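Long-range contacts in racemase (PDB 3MKC), which belongs to the enolase superfamily, joining a mandelate racemase/muconate lactonizing enzyme-type N-terminal domain to a TIM-barrel-like C-terminal domain: residues A[188-192]-A[225-229]; A[214-219]-A[240-244]. One frame throughout, in Å; residues are numbered along the deposited sequence.

Both contacts lie in the enolase C-terminal domain-like part of the chain and share helix 219-228, whose last turn serves contact 1 and whose N-terminal end is reached by contact 2. Contact 1 joins that helix to helix 188-202 on the outside of the barrel, its centre about 28 Å from the centre of the chain; contact 2 joins two loops that leave neighbouring strands, 207-211 and 236-238. Each is partly buried. Methyl groups make up most of the helix contact, whereas the loop contact, with twice the buried area, mixes backbone carbonyls, ring edges and a bridging water. Phe216 ties them together: its CZ lies 3.7 Å from Leu225 CD2.

Contact 1: A[188-192]-A[225-229]; sequences TKEVA and LLNSI
Leu225 reaches across to helix 188-202 with both of its methyl groups. Its CG stands anti to the backbone N (chi1 168°), which extends the isobutyl group between Thr188, Val191 and Ala192. CD1 lies 3.5 Å from Thr188 O, and the methyl CB of Ala192 comes within 3.8 Å of the same Leu225 CD1. The carbonyl it touches is already engaged in its own helix, accepting the amide of Ala192. The other branch, Leu225 CD2, meets Val191 CG1 at 4.1 Å, the two side chains crossing at about a right angle. One turn further on, Ile229 CG2 approaches Ala192 CB at 3.9 Å. Ala192 CB thus meets a leucine methyl and an isoleucine methyl, and its small size is consistent with the close approach of the two backbones. Ser228 turns its hydroxyl back on its own helix: with chi1 at 73°, OG donates to Leu225 O over 2.8 Å, at a C=O...OG angle of 126°. This bond occupies a polar atom beside the apolar patch, while the Lys189 chain bends back toward the other helix, its NZ 4.4 Å from Ser228 OG, a loose approach. Ile229 also rests on Leu234. The arrangement is that of neighbouring outer helices in a beta/alpha barrel, here following the parallel strands 175-179 and 207-211.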
loop_
_atom_site.group_PDB
_atom_site.type_symbol
_atom_site.label_atom_id
_atom_site.label_comp_id
_atom_site.label_asym_id
_atom_site.label_seq_id
_atom_site.Cartn_x
_atom_site.Cartn_y
_atom_site.Cartn_z
ATOM N N THR A 188 -5.683 27.334 8.319
ATOM C CA THR A 188 -5.826 26.189 9.204
ATOM C C THR A 188 -7.198 26.192 9.878
ATOM O O THR A 188 -7.774 25.132 10.133
ATOM C CB THR A 188 -4.727 26.159 10.278
ATOM O OG1 THR A 188 -4.841 27.313 11.117
ATOM C CG2 THR A 188 -3.358 26.144 9.621
ATOM N N LYS A 189 -7.735 27.374 10.157
ATOM C CA LYS A 189 -9.049 27.442 10.779
ATOM C C LYS A 189 -10.127 26.923 9.831
ATOM O O LYS A 189 -11.088 26.286 10.260
ATOM C CB LYS A 189 -9.372 28.873 11.222
ATOM C CG LYS A 189 -9.324 29.039 12.734
ATOM C CD LYS A 189 -10.297 28.049 13.380
ATOM C CE LYS A 189 -9.994 27.776 14.849
ATOM N NZ LYS A 189 -10.892 26.691 15.358
ATOM N N GLU A 190 -9.950 27.181 8.540
ATOM C CA GLU A 190 -10.907 26.728 7.545
ATOM C C GLU A 190 -10.832 25.210 7.417
ATOM O O GLU A 190 -11.847 24.544 7.211
ATOM C CB GLU A 190 -10.618 27.385 6.191
ATOM C CG GLU A 190 -10.840 28.892 6.173
ATOM C CD GLU A 190 -10.512 29.510 4.826
ATOM O OE1 GLU A 190 -9.345 29.419 4.392
ATOM O OE2 GLU A 190 -11.423 30.081 4.200
ATOM N N VAL A 191 -9.621 24.669 7.531
ATOM C CA VAL A 191 -9.430 23.228 7.448
ATOM C C VAL A 191 -10.153 22.581 8.622
ATOM O O VAL A 191 -10.775 21.531 8.471
ATOM C CB VAL A 191 -7.928 22.850 7.498
ATOM C CG1 VAL A 191 -7.769 21.330 7.578
ATOM C CG2 VAL A 191 -7.228 23.382 6.258
ATOM N N ALA A 192 -10.074 23.218 9.788
ATOM C CA ALA A 192 -10.741 22.692 10.970
ATOM C C ALA A 192 -12.247 22.678 10.717
ATOM O O ALA A 192 -12.937 21.715 11.051
ATOM C CB ALA A 192 -10.421 23.547 12.175
ATOM N N LEU A 225 -3.843 23.087 15.123
ATOM C CA LEU A 225 -4.963 22.585 14.341
ATOM C C LEU A 225 -5.472 21.260 14.894
ATOM O O LEU A 225 -6.659 21.112 15.169
ATOM C CB LEU A 225 -4.551 22.409 12.880
ATOM C CG LEU A 225 -5.500 21.632 11.963
ATOM C CD1 LEU A 225 -6.871 22.296 11.933
ATOM C CD2 LEU A 225 -4.906 21.563 10.570
ATOM N N LEU A 226 -4.574 20.295 15.069
ATOM C CA LEU A 226 -4.992 18.995 15.577
ATOM C C LEU A 226 -5.573 19.072 16.982
ATOM O O LEU A 226 -6.518 18.355 17.310
ATOM C CB LEU A 226 -3.822 18.008 15.534
ATOM C CG LEU A 226 -3.285 17.701 14.130
ATOM C CD1 LEU A 226 -2.207 16.630 14.234
ATOM C CD2 LEU A 226 -4.421 17.216 13.221
ATOM N N ASN A 227 -5.026 19.947 17.817
ATOM C CA ASN A 227 -5.547 20.071 19.166
ATOM C C ASN A 227 -6.956 20.653 19.188
ATOM O O ASN A 227 -7.761 20.290 20.039
ATOM C CB ASN A 227 -4.609 20.919 20.034
ATOM C CG ASN A 227 -3.366 20.159 20.446
ATOM O OD1 ASN A 227 -3.389 18.934 20.546
ATOM N ND2 ASN A 227 -2.279 20.880 20.705
ATOM N N SER A 228 -7.267 21.525 18.238
ATOM C CA SER A 228 -8.592 22.150 18.203
ATOM C C SER A 228 -9.707 21.245 17.682
ATOM O O SER A 228 -10.887 21.563 17.833
ATOM C CB SER A 228 -8.549 23.433 17.366
ATOM O OG SER A 228 -8.441 23.142 15.985
ATOM N N ILE A 229 -9.345 20.124 17.065
ATOM C CA ILE A 229 -10.360 19.212 16.544
ATOM C C ILE A 229 -10.327 17.863 17.250
ATOM O O ILE A 229 -10.726 16.842 16.693
ATOM C CB ILE A 229 -10.202 18.993 15.027
ATOM C CG1 ILE A 229 -8.831 18.385 14.720
ATOM C CG2 ILE A 229 -10.394 20.318 14.294
ATOM C CD1 ILE A 229 -8.630 18.082 13.251
#

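Contact 2: A[214-219]-A[240-244]; sequences YRFTDW and TLQHD
Tyr214 and Leu241 both carry CG anti to the carbonyl carbon (chi1 -53° and -66°), but the two side chains diverge: the tyrosine ring runs along the backbone of 241-243, and the leucine packs against the backbone of 217-219. Leu241 O meets the edge of the Tyr214 ring, lying in its plane 3.2 Å from CD1. At the ring's far end, Tyr214 OH is 3.7 Å from His243 CD2, near the plane of the imidazole, and the two side chains run side by side. That hydroxyl is hydrogen-bonded to Glu264. Phe216 offers an edge as well: Thr240 O lies in the plane of its ring and 3.2 Å from Phe216 CB, while Arg215 CG sits 3.6 Å above one face, over the ring centre. Leu241 supplies the apolar part, with CD1 against Trp219 CB at 3.8 Å and CD2 against the backbone at Thr217 C. Between the loops a water donates to Thr217 O and accepts from Gln242 N at 3.1 Å, bridging two backbone groups. The segments follow adjacent barrel strands and lead into helices 219-228 and 246-255, the first with Asp218 at its N-cap. The Leu241 carbonyl at the tyrosine edge is consistent with a weak attraction to a ring C-H, whereas Thr240 O chiefly meets Phe216 CB; Leu241 packing and the water bridge add to this.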
loop_
_atom_site.group_PDB
_atom_site.type_symbol
_atom_site.label_atom_id
_atom_site.label_comp_id
_atom_site.label_asym_id
_atom_site.label_seq_id
_atom_site.Cartn_x
_atom_site.Cartn_y
_atom_site.Cartn_z
ATOM N N TYR A 214 0.597 16.818 2.897
ATOM C CA TYR A 214 1.820 17.590 3.058
ATOM C C TYR A 214 1.680 19.094 2.854
ATOM O O TYR A 214 2.565 19.728 2.285
ATOM C CB TYR A 214 2.868 17.035 2.092
ATOM C CG TYR A 214 3.062 15.538 2.222
ATOM C CD1 TYR A 214 3.717 14.998 3.325
ATOM C CD2 TYR A 214 2.549 14.655 1.264
ATOM C CE1 TYR A 214 3.859 13.631 3.478
ATOM C CE2 TYR A 214 2.684 13.276 1.408
ATOM C CZ TYR A 214 3.342 12.773 2.525
ATOM O OH TYR A 214 3.470 11.418 2.702
ATOM N N ARG A 215 0.588 19.677 3.332
ATOM C CA ARG A 215 0.403 21.112 3.153
ATOM C C ARG A 215 1.080 21.948 4.239
ATOM O O ARG A 215 1.128 23.167 4.129
ATOM C CB ARG A 215 -1.093 21.454 3.101
ATOM C CG ARG A 215 -1.832 21.214 4.396
ATOM C CD ARG A 215 -3.353 21.362 4.242
ATOM N NE ARG A 215 -3.798 22.720 3.922
ATOM C CZ ARG A 215 -4.031 23.168 2.689
ATOM N NH1 ARG A 215 -3.857 22.372 1.643
ATOM N NH2 ARG A 215 -4.459 24.411 2.501
ATOM N N PHE A 216 1.614 21.299 5.273
ATOM C CA PHE A 216 2.267 22.018 6.376
ATOM C C PHE A 216 3.776 21.783 6.507
ATOM O O PHE A 216 4.299 20.787 6.022
ATOM C CB PHE A 216 1.603 21.641 7.700
ATOM C CG PHE A 216 0.144 21.974 7.764
ATOM C CD1 PHE A 216 -0.287 23.293 7.678
ATOM C CD2 PHE A 216 -0.802 20.969 7.936
ATOM C CE1 PHE A 216 -1.649 23.610 7.767
ATOM C CE2 PHE A 216 -2.157 21.270 8.025
ATOM C CZ PHE A 216 -2.582 22.599 7.941
ATOM N N THR A 217 4.463 22.703 7.185
ATOM C CA THR A 217 5.907 22.589 7.398
ATOM C C THR A 217 6.303 22.938 8.835
ATOM O O THR A 217 7.403 22.603 9.280
ATOM C CB THR A 217 6.699 23.519 6.457
ATOM O OG1 THR A 217 6.294 24.877 6.668
ATOM C CG2 THR A 217 6.454 23.146 5.004
ATOM N N ASP A 218 5.404 23.609 9.549
ATOM C CA ASP A 218 5.648 24.014 10.934
ATOM C C ASP A 218 4.837 23.142 11.893
ATOM O O ASP A 218 3.617 23.209 11.911
ATOM C CB ASP A 218 5.273 25.495 11.101
ATOM C CG ASP A 218 5.404 25.978 12.533
ATOM O OD1 ASP A 218 6.206 25.396 13.292
ATOM O OD2 ASP A 218 4.716 26.953 12.896
ATOM N N TRP A 219 5.518 22.320 12.691
ATOM C CA TRP A 219 4.822 21.434 13.622
ATOM C C TRP A 219 3.920 22.150 14.611
ATOM O O TRP A 219 2.891 21.609 15.026
ATOM C CB TRP A 219 5.813 20.572 14.413
ATOM C CG TRP A 219 6.579 21.325 15.452
ATOM C CD1 TRP A 219 7.801 21.915 15.303
ATOM C CD2 TRP A 219 6.181 21.563 16.810
ATOM N NE1 TRP A 219 8.191 22.503 16.484
ATOM C CE2 TRP A 219 7.215 22.304 17.424
ATOM C CE3 TRP A 219 5.052 21.223 17.566
ATOM C CZ2 TRP A 219 7.153 22.712 18.765
ATOM C CZ3 TRP A 219 4.988 21.629 18.903
ATOM C CH2 TRP A 219 6.036 22.366 19.485
ATOM N N THR A 240 0.976 15.207 7.573
ATOM C CA THR A 240 0.852 16.515 8.198
ATOM C C THR A 240 2.086 17.350 7.872
ATOM O O THR A 240 1.979 18.457 7.351
ATOM C CB THR A 240 0.739 16.388 9.725
ATOM O OG1 THR A 240 1.828 15.595 10.211
ATOM C CG2 THR A 240 -0.574 15.725 10.112
ATOM N N LEU A 241 3.259 16.805 8.165
ATOM C CA LEU A 241 4.502 17.519 7.911
ATOM C C LEU A 241 5.257 16.902 6.751
ATOM O O LEU A 241 4.867 15.856 6.234
ATOM C CB LEU A 241 5.372 17.509 9.169
ATOM C CG LEU A 241 4.767 18.305 10.328
ATOM C CD1 LEU A 241 5.568 18.082 11.608
ATOM C CD2 LEU A 241 4.740 19.773 9.949
ATOM N N GLN A 242 6.336 17.557 6.338
ATOM C CA GLN A 242 7.122 17.047 5.231
ATOM C C GLN A 242 7.662 15.677 5.594
ATOM O O GLN A 242 7.993 15.401 6.746
ATOM C CB GLN A 242 8.238 18.025 4.878
ATOM C CG GLN A 242 7.700 19.398 4.474
ATOM C CD GLN A 242 6.553 19.311 3.470
ATOM O OE1 GLN A 242 5.409 19.640 3.783
ATOM N NE2 GLN A 242 6.858 18.861 2.264
ATOM N N HIS A 243 7.741 14.820 4.589
ATOM C CA HIS A 243 8.164 13.449 4.779
ATOM C C HIS A 243 9.576 13.238 5.337
ATOM O O HIS A 243 9.850 12.196 5.928
ATOM C CB HIS A 243 7.973 12.697 3.458
ATOM C CG HIS A 243 7.938 11.210 3.603
ATOM N ND1 HIS A 243 9.079 10.440 3.672
ATOM C CD2 HIS A 243 6.898 10.345 3.659
ATOM C CE1 HIS A 243 8.744 9.166 3.760
ATOM N NE2 HIS A 243 7.424 9.081 3.754
ATOM N N ASP A 244 10.465 14.213 5.167
ATOM C CA ASP A 244 11.832 14.088 5.691
ATOM C C ASP A 244 11.934 14.612 7.120
ATOM O O ASP A 244 12.909 14.341 7.824
ATOM C CB ASP A 244 12.836 14.891 4.849
ATOM C CG ASP A 244 13.024 14.334 3.452
ATOM O OD1 ASP A 244 13.336 13.132 3.326
ATOM O OD2 ASP A 244 12.879 15.113 2.483
HETATM O O HOH W 1 7.889 19.793 7.874
#